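Local coordinates for protein unsaturated glucuronyl hydrolase (Streptococcus agalactiae, PDB 2ZZR) that hydrolyses unsaturated disaccharides of hyaluronan, chondroitin and heparin, releasing the 4-deoxy-4,5-didehydro uronic acid at their non-reducing end, at residues K134-T139 with L182-E187; A306-V311 with R340-Q345; K34-L39 with E82-K87; Y169-D174 with N207-D212. All blocks are in the same frame, centred on the assembly; numbering follows the deposited sequence. Where two conformers were deposited one is given.

Contact 1: K134-T139 with L182-E187; sequences KALEAT and LFFAYE
Phe-184 and Leu-136 both extend opposite the backbone N (chi1 175° and 179°), which carries ring and isobutyl group across the gap between helices 180-189 and 133-147. Phe-184 meets helix 133-147 with one side of its ring, the CD2-CE2-CZ stretch. Leu-136 CD1 sits at the ring edge, near its plane, 3.8 Å from Phe-184 CE2 and equally near CZ. One turn on, Thr-139 CG2 presses closer, 3.4 Å from Phe-184 CE2 and just as near CD2; this methyl arrives aslant, and the two side chains run nearly at a right angle. Thr-139 keeps its methyl for the ring because its hydroxyl is turned back into its own helix, where Thr-139 OG1 bonds to Ala-135 O at 2.9 Å. That carbonyl also accepts the Thr-139 backbone N-H, the two donors lying on opposite faces of its plane. Thr-139 OG1 is also linked to Thr-124 OG1 of helix 115-130, so the buried hydroxyl is satisfied. This is helix-helix packing in the wall of the alpha barrel: helix 115-130 flanks it with Tyr-127 against Leu-136, Cys-123 against Thr-139 and Arg-128 against Phe-184, while helix 192-209 packs on Ala-185 through Tyr-194.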
loop_
_atom_site.group_PDB
_atom_site.type_symbol
_atom_site.label_atom_id
_atom_site.label_comp_id
_atom_site.label_asym_id
_atom_site.label_seq_id
_atom_site.Cartn_x
_atom_site.Cartn_y
_atom_site.Cartn_z
ATOM N N LYS A 134 15.561 -4.672 18.680
ATOM C CA LYS A 134 14.748 -5.867 18.414
ATOM C C LYS A 134 13.852 -5.645 17.194
ATOM O O LYS A 134 13.592 -6.577 16.427
ATOM C CB LYS A 134 13.924 -6.273 19.636
ATOM C CG LYS A 134 14.764 -6.909 20.748
ATOM C CD LYS A 134 13.895 -7.515 21.843
ATOM C CE LYS A 134 14.744 -8.247 22.882
ATOM N NZ LYS A 134 15.198 -9.588 22.402
ATOM N N ALA A 135 13.395 -4.406 17.020
ATOM C CA ALA A 135 12.663 -4.006 15.811
ATOM C C ALA A 135 13.551 -4.140 14.567
ATOM O O ALA A 135 13.103 -4.626 13.522
ATOM C CB ALA A 135 12.130 -2.583 15.952
ATOM N N LEU A 136 14.811 -3.722 14.688
ATOM C CA LEU A 136 15.786 -3.901 13.621
ATOM C C LEU A 136 16.042 -5.383 13.337
ATOM O O LEU A 136 16.048 -5.805 12.185
ATOM C CB LEU A 136 17.099 -3.181 13.949
ATOM C CG LEU A 136 18.241 -3.299 12.934
ATOM C CD1 LEU A 136 17.833 -2.756 11.561
ATOM C CD2 LEU A 136 19.499 -2.593 13.440
ATOM N N GLU A 137 16.248 -6.160 14.399
ATOM C CA GLU A 137 16.501 -7.593 14.285
ATOM C C GLU A 137 15.375 -8.291 13.517
ATOM O O GLU A 137 15.633 -9.062 12.594
ATOM C CB GLU A 137 16.647 -8.206 15.679
ATOM C CG GLU A 137 16.949 -9.697 15.684
ATOM C CD GLU A 137 16.908 -10.298 17.079
ATOM O OE1 GLU A 137 16.850 -11.540 17.179
ATOM O OE2 GLU A 137 16.918 -9.535 18.071
ATOM N N ALA A 138 14.136 -8.003 13.902
ATOM C CA ALA A 138 12.964 -8.589 13.245
ATOM C C ALA A 138 12.907 -8.192 11.772
ATOM O O ALA A 138 12.586 -9.017 10.913
ATOM C CB ALA A 138 11.689 -8.175 13.958
ATOM N N THR A 139 13.226 -6.931 11.488
ATOM C CA THR A 139 13.226 -6.422 10.110
ATOM C C THR A 139 14.227 -7.170 9.218
ATOM O O THR A 139 13.876 -7.615 8.116
ATOM C CB THR A 139 13.506 -4.894 10.067
ATOM O OG1 THR A 139 12.474 -4.188 10.769
ATOM C CG2 THR A 139 13.546 -4.405 8.633
ATOM N N LEU A 182 13.529 -4.767 1.377
ATOM C CA LEU A 182 14.833 -5.165 0.847
ATOM C C LEU A 182 15.778 -3.981 0.652
ATOM O O LEU A 182 16.975 -4.098 0.922
ATOM C CB LEU A 182 14.682 -5.965 -0.446
ATOM C CG LEU A 182 13.824 -7.224 -0.310
ATOM C CD1 LEU A 182 13.763 -7.945 -1.643
ATOM C CD2 LEU A 182 14.354 -8.153 0.790
ATOM N N PHE A 183 15.247 -2.843 0.198
ATOM C CA PHE A 183 16.053 -1.622 0.103
ATOM C C PHE A 183 16.543 -1.186 1.487
ATOM O O PHE A 183 17.674 -0.714 1.618
ATOM C CB PHE A 183 15.288 -0.479 -0.567
ATOM C CG PHE A 183 15.141 -0.626 -2.072
ATOM C CD1 PHE A 183 13.881 -0.595 -2.661
ATOM C CD2 PHE A 183 16.263 -0.766 -2.894
ATOM C CE1 PHE A 183 13.731 -0.710 -4.049
ATOM C CE2 PHE A 183 16.126 -0.886 -4.282
ATOM C CZ PHE A 183 14.855 -0.857 -4.860
ATOM N N PHE A 184 15.696 -1.348 2.505
ATOM C CA PHE A 184 16.085 -1.045 3.889
ATOM C C PHE A 184 17.215 -1.970 4.348
ATOM O O PHE A 184 18.222 -1.510 4.902
ATOM C CB PHE A 184 14.887 -1.149 4.842
ATOM C CG PHE A 184 15.254 -0.973 6.295
ATOM C CD1 PHE A 184 15.372 0.301 6.842
ATOM C CD2 PHE A 184 15.502 -2.078 7.105
ATOM C CE1 PHE A 184 15.726 0.474 8.185
ATOM C CE2 PHE A 184 15.856 -1.916 8.449
ATOM C CZ PHE A 184 15.958 -0.639 8.989
ATOM N N ALA A 185 17.050 -3.272 4.114
ATOM C CA ALA A 185 18.078 -4.248 4.488
ATOM C C ALA A 185 19.409 -3.944 3.808
ATOM O O ALA A 185 20.468 -4.073 4.429
ATOM C CB ALA A 185 17.620 -5.665 4.179
ATOM N N TYR A 186 19.356 -3.517 2.548
ATOM C CA TYR A 186 20.562 -3.097 1.839
ATOM C C TYR A 186 21.246 -1.928 2.552
ATOM O O TYR A 186 22.463 -1.948 2.762
ATOM C CB TYR A 186 20.258 -2.714 0.388
ATOM C CG TYR A 186 21.392 -1.943 -0.248
ATOM C CD1 TYR A 186 22.606 -2.569 -0.549
ATOM C CD2 TYR A 186 21.264 -0.582 -0.519
ATOM C CE1 TYR A 186 23.658 -1.857 -1.117
ATOM C CE2 TYR A 186 22.308 0.137 -1.082
ATOM C CZ TYR A 186 23.498 -0.505 -1.380
ATOM O OH TYR A 186 24.524 0.213 -1.946
ATOM N N GLU A 187 20.460 -0.915 2.908
ATOM C CA GLU A 187 20.996 0.290 3.551
ATOM C C GLU A 187 21.630 -0.014 4.909
ATOM O O GLU A 187 22.648 0.582 5.271
ATOM C CB GLU A 187 19.907 1.354 3.689
ATOM C CG GLU A 187 19.486 1.947 2.345
ATOM C CD GLU A 187 18.260 2.836 2.433
ATOM O OE1 GLU A 187 17.617 2.886 3.502
ATOM O OE2 GLU A 187 17.943 3.495 1.420
#

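Contact 2: A306-V311 with R340-Q345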
loop_
_atom_site.group_PDB
_atom_site.type_symbol
_atom_site.label_atom_id
_atom_site.label_comp_id
_atom_site.label_asym_id
_atom_site.label_seq_id
_atom_site.Cartn_x
_atom_site.Cartn_y
_atom_site.Cartn_z
ATOM N N ALA A 306 -8.077 1.788 -2.041
ATOM C CA ALA A 306 -7.343 2.070 -3.278
ATOM C C ALA A 306 -7.042 3.561 -3.369
ATOM O O ALA A 306 -5.940 3.965 -3.739
ATOM C CB ALA A 306 -8.144 1.614 -4.490
ATOM N N THR A 307 -8.029 4.375 -3.006
ATOM C CA THR A 307 -7.888 5.824 -3.055
ATOM C C THR A 307 -6.903 6.324 -1.980
ATOM O O THR A 307 -6.050 7.173 -2.270
ATOM C CB THR A 307 -9.278 6.511 -2.995
ATOM O OG1 THR A 307 -10.017 6.148 -4.173
ATOM C CG2 THR A 307 -9.145 8.033 -2.961
ATOM N N ALA A 308 -6.988 5.772 -0.769
ATOM C CA ALA A 308 -6.037 6.122 0.292
ATOM C C ALA A 308 -4.592 5.822 -0.127
ATOM O O ALA A 308 -3.697 6.653 0.049
ATOM C CB ALA A 308 -6.370 5.394 1.578
ATOM N N THR A 309 -4.391 4.643 -0.708
ATOM C CA THR A 309 -3.072 4.205 -1.188
ATOM C C THR A 309 -2.546 5.120 -2.305
ATOM O O THR A 309 -1.369 5.513 -2.294
ATOM C CB THR A 309 -3.141 2.725 -1.648
ATOM O OG1 THR A 309 -3.641 1.934 -0.561
ATOM C CG2 THR A 309 -1.767 2.192 -2.040
ATOM N N ALA A 310 -3.420 5.480 -3.243
ATOM C CA ALA A 310 -3.052 6.394 -4.332
ATOM C C ALA A 310 -2.666 7.787 -3.822
ATOM O O ALA A 310 -1.745 8.418 -4.355
ATOM C CB ALA A 310 -4.176 6.492 -5.367
ATOM N N VAL A 311 -3.365 8.262 -2.792
ATOM C CA VAL A 311 -3.022 9.554 -2.190
ATOM C C VAL A 311 -1.581 9.523 -1.665
ATOM O O VAL A 311 -0.801 10.439 -1.948
ATOM C CB VAL A 311 -4.026 9.991 -1.091
ATOM C CG1 VAL A 311 -3.450 11.156 -0.266
ATOM C CG2 VAL A 311 -5.362 10.407 -1.719
ATOM N N ARG A 340 -9.642 14.912 0.793
ATOM C CA ARG A 340 -10.794 15.654 1.321
ATOM C C ARG A 340 -12.052 14.784 1.303
ATOM O O ARG A 340 -12.763 14.701 2.304
ATOM C CB ARG A 340 -11.051 16.947 0.543
ATOM C CG ARG A 340 -12.273 17.714 1.066
ATOM C CD ARG A 340 -12.537 19.010 0.316
ATOM N NE ARG A 340 -11.503 20.021 0.543
ATOM C CZ ARG A 340 -11.349 20.715 1.671
ATOM N NH1 ARG A 340 -12.153 20.515 2.707
ATOM N NH2 ARG A 340 -10.378 21.614 1.765
ATOM N N SER A 341 -12.310 14.135 0.168
ATOM C CA SER A 341 -13.462 13.243 0.046
ATOM C C SER A 341 -13.409 12.091 1.048
ATOM O O SER A 341 -14.425 11.754 1.661
ATOM C CB SER A 341 -13.597 12.705 -1.373
ATOM O OG SER A 341 -14.111 13.704 -2.233
ATOM N N LEU A 342 -12.228 11.497 1.233
ATOM C CA LEU A 342 -12.090 10.436 2.226
ATOM C C LEU A 342 -12.460 10.940 3.624
ATOM O O LEU A 342 -13.250 10.309 4.331
ATOM C CB LEU A 342 -10.681 9.831 2.207
ATOM C CG LEU A 342 -10.281 9.040 0.957
ATOM C CD1 LEU A 342 -8.865 8.519 1.110
ATOM C CD2 LEU A 342 -11.245 7.879 0.667
ATOM N N ILE A 343 -11.905 12.092 4.001
ATOM C CA ILE A 343 -12.151 12.683 5.312
ATOM C C ILE A 343 -13.634 13.001 5.502
ATOM O O ILE A 343 -14.225 12.650 6.533
ATOM C CB ILE A 343 -11.322 13.987 5.511
ATOM C CG1 ILE A 343 -9.827 13.669 5.613
ATOM C CG2 ILE A 343 -11.782 14.742 6.765
ATOM C CD1 ILE A 343 -8.928 14.888 5.407
ATOM N N GLU A 344 -14.228 13.646 4.503
ATOM C CA GLU A 344 -15.559 14.240 4.652
ATOM C C GLU A 344 -16.708 13.269 4.395
ATOM O O GLU A 344 -17.819 13.471 4.898
ATOM C CB GLU A 344 -15.705 15.461 3.741
ATOM C CG GLU A 344 -14.811 16.634 4.123
ATOM C CD GLU A 344 -14.999 17.851 3.231
ATOM O OE1 GLU A 344 -15.746 17.771 2.233
ATOM O OE2 GLU A 344 -14.382 18.897 3.533
ATOM N N GLN A 345 -16.452 12.222 3.616
ATOM C CA GLN A 345 -17.537 11.344 3.174
ATOM C C GLN A 345 -17.360 9.876 3.543
ATOM O O GLN A 345 -18.343 9.123 3.572
ATOM C CB GLN A 345 -17.770 11.477 1.662
ATOM C CG GLN A 345 -18.213 12.869 1.185
ATOM C CD GLN A 345 -19.510 13.350 1.831
ATOM O OE1 GLN A 345 -19.606 14.502 2.262
ATOM N NE2 GLN A 345 -20.513 12.473 1.895
#
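No flat group enters the interface, where Leu-342 meets Thr-307 and Ala-308; the planar pair, the guanidinium of Arg-340 and the carboxylate of Glu-344, lies away from it. The carboxylate carbon of Glu-344 is at the guanidinium edge and in its plane. The salt bridge spans one turn, Arg-340 NH1 to Glu-344 OE2 at 2.9 Å, and is lopsided: OE2 lies in the guanidinium plane, but the nitrogen stands 36° out of the carboxylate plane. Arg-340 NH1 has a second partner in Glu-27 OE2, so the guanidinium also ties its helix to helix 25-46. Across the contact, Leu-342 is the one residue of its segment that does the touching. Its chi2 of 180° carries CD1 straight on toward Ala-308, while CD2 branches aside, toward Thr-307. CD1 lies over the backbone of helix 304-318, 3.8 Å from Ala-308 CA, with Ala-308 CB 4.0 Å away; the small alanine lets the leucine come this near the main chain. Thr-307 CG2 lies against both methyls of Leu-342, 4.1 Å from CD1 and barely farther from CD2, its hydroxyl being engaged with Ser-288 OG. All three residues are buried, and no hydrogen bond crosses between the segments; Met-338 adds to the packing against Thr-307 and Val-311. Ala-308 lies about 9 Å, side chain to side chain, from Arg-246 and Trp-250, both likely substrate-binding. In the (alpha/alpha)6 barrel of glycoside hydrolase family 88, helix 328-346 here packs from the outer side on helix 304-318, which lies nearer the middle.

Contact 3: K34-L39 with E82-K87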
loop_
_atom_site.group_PDB
_atom_site.type_symbol
_atom_site.label_atom_id
_atom_site.label_comp_id
_atom_site.label_asym_id
_atom_site.label_seq_id
_atom_site.Cartn_x
_atom_site.Cartn_y
_atom_site.Cartn_z
ATOM N N LYS A 34 -10.090 12.512 15.097
ATOM C CA LYS A 34 -11.229 11.590 14.995
ATOM C C LYS A 34 -10.749 10.141 14.814
ATOM O O LYS A 34 -11.279 9.225 15.443
ATOM C CB LYS A 34 -12.179 12.003 13.866
ATOM C CG LYS A 34 -13.530 11.261 13.864
ATOM C CD LYS A 34 -14.500 11.809 12.825
ATOM C CE LYS A 34 -14.078 11.449 11.408
ATOM N NZ LYS A 34 -15.127 11.774 10.411
ATOM N N ALA A 35 -9.739 9.944 13.965
ATOM C CA ALA A 35 -9.140 8.619 13.778
ATOM C C ALA A 35 -8.535 8.085 15.076
ATOM O O ALA A 35 -8.718 6.912 15.418
ATOM C CB ALA A 35 -8.082 8.655 12.664
ATOM N N LEU A 36 -7.826 8.947 15.804
ATOM C CA LEU A 36 -7.183 8.545 17.056
ATOM C C LEU A 36 -8.178 8.137 18.145
ATOM O O LEU A 36 -7.915 7.204 18.902
ATOM C CB LEU A 36 -6.224 9.629 17.559
ATOM C CG LEU A 36 -4.758 9.361 17.206
ATOM C CD1 LEU A 36 -4.541 9.161 15.694
ATOM C CD2 LEU A 36 -3.851 10.460 17.744
ATOM N N LYS A 37 -9.316 8.823 18.202
ATOM C CA LYS A 37 -10.398 8.453 19.122
ATOM C C LYS A 37 -10.845 7.011 18.873
ATOM O O LYS A 37 -11.049 6.246 19.819
ATOM C CB LYS A 37 -11.582 9.406 18.983
ATOM C CG LYS A 37 -11.357 10.767 19.632
ATOM C CD LYS A 37 -12.516 11.687 19.352
ATOM C CE LYS A 37 -12.242 13.093 19.865
ATOM N NZ LYS A 37 -13.364 13.998 19.489
ATOM N N GLN A 38 -10.968 6.641 17.598
ATOM C CA GLN A 38 -11.292 5.259 17.230
ATOM C C GLN A 38 -10.159 4.291 17.575
ATOM O O GLN A 38 -10.411 3.189 18.056
ATOM C CB GLN A 38 -11.666 5.151 15.744
ATOM C CG GLN A 38 -12.293 3.795 15.357
ATOM C CD GLN A 38 -13.531 3.473 16.186
ATOM O OE1 GLN A 38 -14.551 4.157 16.084
ATOM N NE2 GLN A 38 -13.443 2.428 17.010
ATOM N N LEU A 39 -8.912 4.705 17.344
ATOM C CA LEU A 39 -7.759 3.858 17.659
ATOM C C LEU A 39 -7.652 3.547 19.149
ATOM O O LEU A 39 -7.355 2.414 19.526
ATOM C CB LEU A 39 -6.446 4.471 17.150
ATOM C CG LEU A 39 -6.195 4.475 15.633
ATOM C CD1 LEU A 39 -4.796 5.006 15.352
ATOM C CD2 LEU A 39 -6.364 3.080 15.018
ATOM N N GLU A 82 3.432 9.110 16.583
ATOM C CA GLU A 82 4.146 10.253 16.023
ATOM C C GLU A 82 3.368 11.545 16.203
ATOM O O GLU A 82 3.960 12.613 16.368
ATOM C CB GLU A 82 4.438 10.037 14.546
ATOM C CG GLU A 82 5.409 8.906 14.305
ATOM C CD GLU A 82 6.076 9.013 12.965
ATOM O OE1 GLU A 82 6.072 8.016 12.218
ATOM O OE2 GLU A 82 6.606 10.100 12.668
ATOM N N TYR A 83 2.044 11.438 16.169
ATOM C CA TYR A 83 1.178 12.593 16.309
ATOM C C TYR A 83 1.124 13.135 17.737
ATOM O O TYR A 83 1.176 14.346 17.929
ATOM C CB TYR A 83 -0.235 12.282 15.815
ATOM C CG TYR A 83 -1.175 13.460 15.913
ATOM C CD1 TYR A 83 -1.115 14.500 14.984
ATOM C CD2 TYR A 83 -2.120 13.541 16.938
ATOM C CE1 TYR A 83 -1.972 15.580 15.063
ATOM C CE2 TYR A 83 -2.984 14.622 17.031
ATOM C CZ TYR A 83 -2.902 15.641 16.091
ATOM O OH TYR A 83 -3.752 16.716 16.169
ATOM N N ASN A 84 1.016 12.253 18.728
ATOM C CA ASN A 84 0.797 12.720 20.109
ATOM C C ASN A 84 1.818 12.298 21.180
ATOM O O ASN A 84 1.682 12.691 22.346
ATOM C CB ASN A 84 -0.653 12.451 20.564
ATOM C CG ASN A 84 -0.945 10.971 20.827
ATOM O OD1 ASN A 84 -2.105 10.581 20.983
ATOM N ND2 ASN A 84 0.094 10.150 20.888
ATOM N N GLN A 85 2.820 11.511 20.778
ATOM C CA GLN A 85 3.902 11.068 21.672
ATOM C C GLN A 85 3.409 10.388 22.964
ATOM O O GLN A 85 4.069 10.466 24.005
ATOM C CB GLN A 85 4.858 12.234 21.998
ATOM C CG GLN A 85 5.526 12.895 20.786
ATOM C CD GLN A 85 4.634 13.904 20.070
ATOM O OE1 GLN A 85 3.897 14.667 20.699
ATOM N NE2 GLN A 85 4.705 13.914 18.745
ATOM N N ASP A 86 2.257 9.723 22.891
ATOM C CA ASP A 86 1.673 9.022 24.041
ATOM C C ASP A 86 2.396 7.700 24.254
ATOM O O ASP A 86 2.332 6.799 23.412
ATOM C CB ASP A 86 0.168 8.800 23.827
ATOM C CG ASP A 86 -0.534 8.143 25.024
ATOM O OD1 ASP A 86 0.090 7.899 26.078
ATOM O OD2 ASP A 86 -1.747 7.872 24.904
ATOM N N LYS A 87 3.087 7.598 25.389
ATOM C CA LYS A 87 3.823 6.393 25.771
ATOM C C LYS A 87 2.953 5.125 25.740
ATOM O O LYS A 87 3.459 4.035 25.473
ATOM C CB LYS A 87 4.439 6.579 27.164
ATOM C CG LYS A 87 5.841 5.990 27.324
ATOM C CD LYS A 87 5.822 4.543 27.816
ATOM C CE LYS A 87 5.768 4.441 29.342
ATOM N NZ LYS A 87 7.099 4.698 29.977
#
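Leu-36 and Tyr-83 face each other at a wide backbone spacing, CA to CA 9.3 Å, so side chains alone bridge the gap. Segment 34-39 is regular helix within 25-46. Segment 82-87 is the end of one helix and the start of the next: helix 70-84 stops after Asn-84, Gln-85 turns into the left-handed region (phi 54°), and Asp-86 takes the N-cap position of helix 87-105, where its OD1 caps Lys-88 N. Leu-36 does all the touching from its own side, through one methyl. CD2 reaches Tyr-83 CD2 at 3.6 Å, on a slant that is neither over the ring face nor at its edge. The same methyl lies 3.7 Å from Asn-84 OD1, the two side chains sliding past one another in opposite directions. Leu-36 has chi1 at -99°, well away from a staggered value, with CD2 lodged at both residues. Tyr-83 extends opposite its backbone N (chi1 -179°), which lays the ring out toward helix 25-46, where Tyr-83 OH bonds to Glu-33 OE2. Asn-84 OD1 is likewise spoken for, by Tyr-40 OH, and Asp-86 OD2 meets that same hydroxyl. In this part of the helical barrel a helix-to-helix junction is thus fastened to helix 25-46 at Glu-33 and at Tyr-40, before and after Leu-36 in the sequence. Leu-36 also rests on Ala-80 in helix 70-84, Tyr-83 packs against Glu-29 and Ile-32 of helix 25-46, and helix 376-390 touches the tyrosine through Ile-387.

Contact 4: Y169-D174 with N207-D212; sequences YRLIID and NNVVRD. With SO4 (sulfate ion), chain B.
Val-209 lies against both Leu-171 and Ile-173 from a weakly bonded, pi-type turn at 207-209. The partner, 170-172, is an outermost strand, within the chain, of the three-stranded antiparallel sheet 170-172, 219-222, 229-233, and it packs here against helix 192-209. With chi1 at 62°, Leu-171 holds CG between its backbone N and carbonyl carbon, a crowded position from which CD1 meets the valine. Leu-171 CD1 touches Val-209 CB at 3.8 Å, with CG2 almost as near. Val-209 CG1 lies 3.9 Å from Ile-173 CG1 and almost as close to Ile-173 CD1, while Val-209 CG2 faces Ile-173 CB, so the valine meets each neighbour with a different part of its fork. Ile-173 in turn leans on Trp-250, and next to it comes Asp-174, the likely proton donor, whose OD2 bonds to His-113 NE2. The packing is consistent with an apolar backing for the active-site residues beside it. Past the valine the chain opens out to hold a sulfate ion, probably from the crystallisation liquor. Arg-211, bent at chi3, presents its guanidinium edge to it, with NH1 to sulfate O3 at 2.8 Å and NE to the same oxygen at 3.2 Å. The backbone adds a further bond: Asp-212 N donates to sulfate O2 at 2.8 Å, nearly straight at 172°.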
loop_
_atom_site.group_PDB
_atom_site.type_symbol
_atom_site.label_atom_id
_atom_site.label_comp_id
_atom_site.label_asym_id
_atom_site.label_seq_id
_atom_site.Cartn_x
_atom_site.Cartn_y
_atom_site.Cartn_z
ATOM N N TYR A 169 4.307 -20.006 -10.656
ATOM C CA TYR A 169 5.543 -19.256 -10.901
ATOM C C TYR A 169 5.226 -17.848 -11.396
ATOM O O TYR A 169 5.213 -17.568 -12.601
ATOM C CB TYR A 169 6.405 -20.023 -11.903
ATOM C CG TYR A 169 7.873 -19.672 -11.888
ATOM C CD1 TYR A 169 8.700 -20.092 -10.847
ATOM C CD2 TYR A 169 8.440 -18.951 -12.934
ATOM C CE1 TYR A 169 10.056 -19.788 -10.843
ATOM C CE2 TYR A 169 9.798 -18.643 -12.941
ATOM C CZ TYR A 169 10.594 -19.067 -11.900
ATOM O OH TYR A 169 11.932 -18.767 -11.898
ATOM N N ARG A 170 4.948 -16.959 -10.445
ATOM C CA ARG A 170 4.360 -15.675 -10.771
ATOM C C ARG A 170 4.723 -14.631 -9.724
ATOM O O ARG A 170 5.082 -14.976 -8.589
ATOM C CB ARG A 170 2.835 -15.807 -10.859
ATOM C CG ARG A 170 2.145 -15.939 -9.487
ATOM C CD ARG A 170 0.950 -16.888 -9.504
ATOM N NE ARG A 170 0.159 -16.751 -8.280
ATOM C CZ ARG A 170 0.474 -17.290 -7.102
ATOM N NH1 ARG A 170 -0.316 -17.083 -6.057
ATOM N NH2 ARG A 170 1.572 -18.028 -6.958
ATOM N N LEU A 171 4.626 -13.364 -10.124
ATOM C CA LEU A 171 4.680 -12.246 -9.181
ATOM C C LEU A 171 3.303 -11.600 -9.093
ATOM O O LEU A 171 2.474 -11.753 -9.995
ATOM C CB LEU A 171 5.741 -11.210 -9.595
ATOM C CG LEU A 171 5.631 -10.460 -10.934
ATOM C CD1 LEU A 171 4.587 -9.332 -10.912
ATOM C CD2 LEU A 171 6.993 -9.894 -11.349
ATOM N N ILE A 172 3.067 -10.861 -8.013
ATOM C CA ILE A 172 1.829 -10.112 -7.844
ATOM C C ILE A 172 2.217 -8.645 -7.646
ATOM O O ILE A 172 3.271 -8.359 -7.082
ATOM C CB ILE A 172 0.980 -10.680 -6.671
ATOM C CG1 ILE A 172 0.552 -12.125 -7.003
ATOM C CG2 ILE A 172 -0.245 -9.805 -6.386
ATOM C CD1 ILE A 172 -0.172 -12.846 -5.880
ATOM N N ILE A 173 1.392 -7.731 -8.147
ATOM C CA ILE A 173 1.768 -6.313 -8.196
ATOM C C ILE A 173 2.007 -5.695 -6.813
ATOM O O ILE A 173 2.818 -4.765 -6.672
ATOM C CB ILE A 173 0.749 -5.463 -9.007
ATOM C CG1 ILE A 173 1.334 -4.068 -9.292
ATOM C CG2 ILE A 173 -0.622 -5.430 -8.316
ATOM C CD1 ILE A 173 0.582 -3.266 -10.330
ATOM N N ASP A 174 1.326 -6.216 -5.793
ATOM C CA ASP A 174 1.508 -5.664 -4.443
ATOM C C ASP A 174 2.913 -5.910 -3.883
ATOM O O ASP A 174 3.315 -5.291 -2.895
ATOM C CB ASP A 174 0.400 -6.122 -3.478
ATOM C CG ASP A 174 0.484 -7.596 -3.112
ATOM O OD1 ASP A 174 -0.290 -8.001 -2.224
ATOM O OD2 ASP A 174 1.297 -8.358 -3.681
ATOM N N ASN A 207 7.893 -4.075 -16.428
ATOM C CA ASN A 207 7.848 -4.454 -17.831
ATOM C C ASN A 207 6.724 -5.414 -18.190
ATOM O O ASN A 207 6.444 -5.634 -19.378
ATOM C CB ASN A 207 9.207 -4.989 -18.274
ATOM C CG ASN A 207 10.144 -3.875 -18.691
ATOM O OD1 ASN A 207 9.746 -2.973 -19.428
ATOM N ND2 ASN A 207 11.378 -3.926 -18.226
ATOM N N ASN A 208 6.054 -5.949 -17.170
ATOM C CA ASN A 208 5.106 -7.043 -17.380
ATOM C C ASN A 208 3.768 -6.870 -16.665
ATOM O O ASN A 208 2.711 -6.928 -17.302
ATOM C CB ASN A 208 5.757 -8.380 -17.016
ATOM C CG ASN A 208 6.999 -8.673 -17.842
ATOM O OD1 ASN A 208 6.916 -8.891 -19.055
ATOM N ND2 ASN A 208 8.154 -8.676 -17.196
ATOM N N VAL A 209 3.807 -6.639 -15.350
ATOM C CA VAL A 209 2.564 -6.517 -14.579
ATOM C C VAL A 209 1.870 -5.173 -14.834
ATOM O O VAL A 209 0.662 -5.036 -14.615
ATOM C CB VAL A 209 2.785 -6.827 -13.067
ATOM C CG1 VAL A 209 3.241 -5.584 -12.294
ATOM C CG2 VAL A 209 1.517 -7.426 -12.445
ATOM N N VAL A 210 2.636 -4.183 -15.299
ATOM C CA VAL A 210 2.063 -2.951 -15.819
ATOM C C VAL A 210 1.861 -3.149 -17.321
ATOM O O VAL A 210 2.779 -3.583 -18.024
ATOM C CB VAL A 210 2.972 -1.724 -15.554
ATOM C CG1 VAL A 210 2.315 -0.437 -16.057
ATOM C CG2 VAL A 210 3.287 -1.611 -14.061
ATOM N N ARG A 211 0.657 -2.844 -17.794
ATOM C CA ARG A 211 0.288 -3.056 -19.197
ATOM C C ARG A 211 0.617 -1.844 -20.072
ATOM O O ARG A 211 0.821 -0.740 -19.565
ATOM C CB ARG A 211 -1.205 -3.390 -19.305
ATOM C CG ARG A 211 -1.639 -4.574 -18.449
ATOM C CD ARG A 211 -3.050 -5.041 -18.807
ATOM N NE ARG A 211 -3.075 -5.735 -20.093
ATOM C CZ ARG A 211 -4.120 -6.405 -20.576
ATOM N NH1 ARG A 211 -4.028 -7.007 -21.759
ATOM N NH2 ARG A 211 -5.254 -6.473 -19.888
ATOM N N ASP A 212 0.641 -2.054 -21.391
ATOM C CA ASP A 212 0.963 -0.993 -22.349
ATOM C C ASP A 212 0.047 0.228 -22.271
ATOM O O ASP A 212 0.450 1.323 -22.658
ATOM C CB ASP A 212 0.976 -1.540 -23.787
ATOM C CG ASP A 212 2.152 -2.459 -24.060
ATOM O OD1 ASP A 212 2.913 -2.802 -23.129
ATOM O OD2 ASP A 212 2.321 -2.855 -25.232
HETATM S S SO4 B . -0.189 -5.923 -22.553
HETATM O O1 SO4 B . 0.676 -6.594 -23.519
HETATM O O2 SO4 B . 0.086 -4.493 -22.577
HETATM O O3 SO4 B . -1.592 -6.164 -22.888
HETATM O O4 SO4 B . 0.089 -6.443 -21.217
#

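How the contacts relate
The contacts are spread round the alpha barrel, and contacts 2 and 3 alone touch: Lys-34 NZ, in contact 3, lies 4.1 Å from Ile-343 O in contact 2, as plain packing. Contacts 1 and 2 sit on opposite sides of the chain's centre, their centres about 30 Å apart, and contacts 3 and 4 do likewise at about 37 Å. Contact 4 holds the likely proton donor Asp-174. Contacts 2 and 4 come within about 9 Å of each other (nearest atoms), contacts 3 and 4 only within about 20 Å. Trp-250, which probably binds substrate, links contacts 2 and 4: Ile-173 touches it and Thr-309 packs on it. Contacts 1 and 4 alternate along the chain, joined by consecutive helices 180-189 and 192-209.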